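Local coordinates for GH3 beta-N-acetylglucosaminidase (Paenibacillaceae, PDB 6K5J), which hydrolyses the glycosidic bond of terminal, beta-linked N-acetylglucosamine residues, as a beta-N-acetylglucosaminidase of glycoside hydrolase family 3, at residues E29-R35 and E65-I69; G45-F49 and L62-L66. All blocks are in the same frame, centred on the assembly; numbering follows the deposited sequence.

Contact 1 (E29-R35 and E65-I69); sequences EASDDAR and ELQQI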
# COMPACT_ATOMS: atom_id res chain seq x y z
N GLU A 29 0.25 7.72 22.56
CA GLU A 29 1.32 7.30 23.46
C GLU A 29 1.12 5.82 23.72
O GLU A 29 0.07 5.25 23.41
CB GLU A 29 1.29 8.11 24.77
CG GLU A 29 1.29 9.62 24.52
CD GLU A 29 1.06 10.45 25.78
OE1 GLU A 29 1.32 11.66 25.72
OE2 GLU A 29 0.62 9.89 26.82
N ALA A 30 2.15 5.17 24.27
CA ALA A 30 2.05 3.73 24.50
C ALA A 30 0.88 3.42 25.43
O ALA A 30 0.73 4.05 26.49
CB ALA A 30 3.35 3.19 25.10
N SER A 31 0.03 2.48 25.04
CA SER A 31 -1.09 2.10 25.87
C SER A 31 -0.68 1.01 26.86
O SER A 31 0.42 0.45 26.79
CB SER A 31 -2.26 1.61 25.01
OG SER A 31 -1.90 0.39 24.38
N ASP A 32 -1.57 0.72 27.81
CA ASP A 32 -1.35 -0.39 28.73
C ASP A 32 -1.24 -1.71 27.98
O ASP A 32 -0.46 -2.59 28.36
CB ASP A 32 -2.48 -0.46 29.77
CG ASP A 32 -2.43 0.68 30.76
OD1 ASP A 32 -1.38 1.35 30.87
OD2 ASP A 32 -3.45 0.90 31.44
N ASP A 33 -2.04 -1.89 26.92
CA ASP A 33 -1.91 -3.09 26.11
C ASP A 33 -0.52 -3.17 25.47
O ASP A 33 0.10 -4.24 25.42
CB ASP A 33 -2.98 -3.12 25.02
CG ASP A 33 -4.33 -3.56 25.53
OD1 ASP A 33 -4.42 -3.95 26.71
OD2 ASP A 33 -5.30 -3.49 24.76
N ALA A 34 -0.03 -2.04 24.95
CA ALA A 34 1.29 -2.04 24.34
C ALA A 34 2.37 -2.38 25.37
O ALA A 34 3.30 -3.15 25.09
CB ALA A 34 1.56 -0.68 23.69
N ARG A 35 2.21 -1.85 26.58
CA ARG A 35 3.18 -2.10 27.65
C ARG A 35 3.22 -3.59 28.02
O ARG A 35 4.31 -4.15 28.22
CB ARG A 35 2.81 -1.24 28.85
CG ARG A 35 3.86 -1.15 29.93
CD ARG A 35 3.46 -0.12 30.98
NE ARG A 35 3.22 1.20 30.39
CZ ARG A 35 4.17 2.11 30.22
NH1 ARG A 35 5.42 1.85 30.59
NH2 ARG A 35 3.88 3.29 29.67
N GLU A 65 9.38 5.95 22.97
CA GLU A 65 8.76 5.42 24.18
C GLU A 65 8.65 3.90 24.13
O GLU A 65 8.99 3.22 25.10
CB GLU A 65 7.37 6.04 24.39
CG GLU A 65 6.68 5.55 25.69
CD GLU A 65 5.25 6.04 25.86
OE1 GLU A 65 4.61 6.41 24.85
OE2 GLU A 65 4.75 6.04 27.01
N LEU A 66 8.18 3.36 23.00
CA LEU A 66 8.08 1.91 22.88
C LEU A 66 9.44 1.25 23.03
O LEU A 66 9.57 0.21 23.69
CB LEU A 66 7.44 1.54 21.53
CG LEU A 66 5.96 1.93 21.37
CD1 LEU A 66 5.50 1.80 19.91
CD2 LEU A 66 5.05 1.11 22.31
N GLN A 67 10.47 1.83 22.42
CA GLN A 67 11.81 1.26 22.55
C GLN A 67 12.32 1.37 23.98
O GLN A 67 13.02 0.47 24.47
CB GLN A 67 12.76 1.96 21.57
CG GLN A 67 12.37 1.77 20.11
CD GLN A 67 12.68 0.40 19.57
OE1 GLN A 67 13.01 -0.53 20.33
NE2 GLN A 67 12.57 0.26 18.25
N GLN A 68 11.98 2.46 24.66
CA GLN A 68 12.39 2.62 26.05
C GLN A 68 11.71 1.59 26.94
O GLN A 68 12.34 1.04 27.86
CB GLN A 68 12.07 4.03 26.52
CG GLN A 68 12.40 4.31 27.97
CD GLN A 68 12.04 5.73 28.36
OE1 GLN A 68 11.27 6.39 27.66
NE2 GLN A 68 12.58 6.20 29.48
N ILE A 69 10.43 1.32 26.69
CA ILE A 69 9.71 0.30 27.46
C ILE A 69 10.38 -1.06 27.28
O ILE A 69 10.54 -1.82 28.24
CB ILE A 69 8.23 0.26 27.03
CG1 ILE A 69 7.51 1.52 27.54
CG2 ILE A 69 7.54 -1.01 27.52
CD1 ILE A 69 6.13 1.76 26.89
O HOH W 1 2.22 5.93 27.71
O HOH W 2 6.18 5.21 29.28
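Ala30 and Leu66 bring their CA atoms to 6.5 Å and Arg35 and Ile69 theirs to 7.0 Å, so the turn leading into helix 32-39 and the first part of that helix follow helix 56-72 in the same chain direction. The polar link is Ala30 N to Glu65 OE1, 2.8 Å and nearly straight at 173°, with the N-H arriving from above the carboxylate plane. Glu65 gets there with CG anti to its own backbone N (chi1 -178°) and an extended chain, its CD lying against the methyl of Ala30. OE2 takes a water from each of two directions: one also donates to Ala30 O, the other accepts from Arg35 NH2. Direct pairing of Arg35 NH2 with Glu65 OE2 is a long salt bridge of 3.9 Å, the guanidinium and carboxylate planes being 66° apart, so the bridging water probably carries much of the link. In this TIM-barrel-type domain of family 3 hydrolases the two helices are successive members of the outer layer, and Ser31 is the N-cap of helix 32-39, its OG accepting from Ala34 N. Beside these polar links the contact is apolar. Ala30 CB meets Ile69 CD1 at 3.6 Å and, a little farther off, Leu66 CD2, which also reaches Ala34 CB. Ile69 CD1 also packs over one face of the Arg35 guanidinium, 3.5 Å from its plane and displaced from the centre of the group, while both waters lie at the edge of that group. Ile38 and Thr39 of helix 32-39 extend the packing around Ile69.

Contact 2 (G45-F49 and L62-L66); sequences GIIYF and LSAEL. With NAG (2-acetamido-2-deoxy-beta-D-glucopyranose), chain B.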
# COMPACT_ATOMS: atom_id res chain seq x y z
N GLY A 45 7.74 -7.05 17.64
CA GLY A 45 7.45 -5.95 16.74
C GLY A 45 6.13 -5.27 17.04
O GLY A 45 5.23 -5.85 17.66
N ILE A 46 6.03 -4.03 16.56
CA ILE A 46 4.84 -3.20 16.63
C ILE A 46 4.52 -2.73 15.22
O ILE A 46 5.44 -2.36 14.47
CB ILE A 46 5.04 -1.98 17.55
CG1 ILE A 46 5.35 -2.42 18.98
CG2 ILE A 46 3.83 -1.02 17.49
CD1 ILE A 46 4.13 -3.02 19.71
N ILE A 47 3.25 -2.75 14.83
CA ILE A 47 2.80 -2.14 13.58
C ILE A 47 1.91 -0.94 13.91
O ILE A 47 1.00 -1.05 14.75
CB ILE A 47 2.08 -3.14 12.66
CG1 ILE A 47 1.55 -2.42 11.41
CG2 ILE A 47 0.96 -3.88 13.41
CD1 ILE A 47 1.14 -3.33 10.27
N TYR A 48 2.16 0.18 13.25
CA TYR A 48 1.37 1.40 13.39
C TYR A 48 0.24 1.45 12.36
O TYR A 48 0.40 1.03 11.21
CB TYR A 48 2.24 2.64 13.19
CG TYR A 48 3.22 3.00 14.29
CD1 TYR A 48 3.00 2.63 15.61
CD2 TYR A 48 4.36 3.75 13.99
CE1 TYR A 48 3.90 3.00 16.62
CE2 TYR A 48 5.26 4.11 14.98
CZ TYR A 48 5.03 3.73 16.29
OH TYR A 48 5.92 4.10 17.28
N PHE A 49 -0.90 2.02 12.78
CA PHE A 49 -1.98 2.43 11.88
C PHE A 49 -2.29 3.90 12.11
O PHE A 49 -1.65 4.56 12.93
CB PHE A 49 -3.20 1.52 12.07
CG PHE A 49 -2.96 0.12 11.56
CD1 PHE A 49 -2.34 -0.82 12.37
CD2 PHE A 49 -3.27 -0.21 10.25
CE1 PHE A 49 -2.06 -2.10 11.89
CE2 PHE A 49 -3.00 -1.49 9.76
CZ PHE A 49 -2.40 -2.43 10.59
N LEU A 62 6.52 8.52 20.29
CA LEU A 62 5.90 7.23 20.54
C LEU A 62 6.86 6.08 20.24
O LEU A 62 6.97 5.13 21.02
CB LEU A 62 4.62 7.10 19.70
CG LEU A 62 3.96 5.72 19.68
CD1 LEU A 62 3.50 5.32 21.07
CD2 LEU A 62 2.80 5.72 18.69
N SER A 63 7.57 6.15 19.11
CA SER A 63 8.55 5.11 18.80
C SER A 63 9.63 5.05 19.87
O SER A 63 10.03 3.96 20.30
CB SER A 63 9.18 5.34 17.43
OG SER A 63 8.20 5.29 16.39
N ALA A 64 10.13 6.20 20.31
CA ALA A 64 11.17 6.20 21.33
C ALA A 64 10.64 5.65 22.65
O ALA A 64 11.37 4.96 23.38
CB ALA A 64 11.73 7.61 21.52
N GLU A 65 9.38 5.95 22.97
CA GLU A 65 8.76 5.42 24.18
C GLU A 65 8.65 3.90 24.13
O GLU A 65 8.99 3.22 25.10
CB GLU A 65 7.37 6.04 24.39
CG GLU A 65 6.68 5.55 25.69
CD GLU A 65 5.25 6.04 25.86
OE1 GLU A 65 4.61 6.41 24.85
OE2 GLU A 65 4.75 6.04 27.01
N LEU A 66 8.18 3.36 23.00
CA LEU A 66 8.08 1.91 22.88
C LEU A 66 9.44 1.25 23.03
O LEU A 66 9.57 0.21 23.69
CB LEU A 66 7.44 1.54 21.53
CG LEU A 66 5.96 1.93 21.37
CD1 LEU A 66 5.50 1.80 19.91
CD2 LEU A 66 5.05 1.11 22.31
C1 NAG B . -3.31 -6.64 4.96
C2 NAG B . -2.74 -6.16 3.60
C3 NAG B . -1.22 -5.92 3.68
C4 NAG B . -0.86 -5.07 4.90
C5 NAG B . -1.43 -5.73 6.15
C6 NAG B . -1.14 -4.97 7.42
C7 NAG B . -3.55 -6.86 1.37
C8 NAG B . -3.75 -8.03 0.44
N2 NAG B . -3.03 -7.15 2.57
O1 NAG B . -4.69 -6.56 4.89
O3 NAG B . -0.77 -5.26 2.50
O4 NAG B . 0.55 -4.96 5.02
O5 NAG B . -2.85 -5.78 6.01
O6 NAG B . -1.87 -3.75 7.49
O7 NAG B . -3.83 -5.71 1.05
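Tyr48 reaches from segment 45-49 to helix 56-72. Its CB already points toward the helix, and with CG anti to the carbonyl carbon (chi1 -73°) the ring is carried out between the side chains of Leu62, Ser63 and Leu66. CE1 is the apolar side: Leu62 CD2 lies 3.6 Å from it, oblique to the ring, and Leu66 CD1 comes up at the ring edge. Across the ring, CE2 approaches Ser63 OG. At the tip, Tyr48 OH gives its hydrogen to Ser63 OG, 2.7 Å away and in the ring plane, and is flanked by Leu62 CG and Leu66 CD1, each at 3.5 Å. Ser63 OG is also hydrogen-bonded to Leu128 O, so this buried hydroxyl links the tyrosine to a backbone carbonyl beyond the helix. A phenylalanine here removes the donor to Ser63 OG and would probably leave a small gap between Leu62 CG and Leu66 CD1. Two residues earlier, Ile46 CG2 adds a looser touch to Leu66 CD1 at 4.1 Å. The pairing is the strand-to-helix packing of a beta-alpha-beta unit: strand 45-47 lies between the parallel strands 21-23 and 79-81, helix 56-72 crosses over to strand 79-81, and Ile80 of that strand touches both Tyr48 and Ser63.

Contacts 1 and 2 share Glu65 and Leu66 of helix 56-72, their centres about 7 Å apart. Leu66 joins them directly, its CD2 turned to helix 32-39 and its CD1 to strand 45-47; Leu62 CD1 closes the seam by packing 3.5 Å from Ala30 N. Contact 2, strand against helix, lies deeper, its centre about 19 Å from the centre of the chain against about 26 Å for contact 1, helix against helix. The bound N-acetylglucosamine (NAG) lies on the far side of the strand: Ile47 CD1 is 4.0 Å from NAG C6 and Phe49 CE2 3.4 Å from NAG O6, whereas Tyr48 OH is 14.8 Å from NAG O6. Asp83, Arg152, Lys182, His183 and Asp268 hydrogen-bond the sugar.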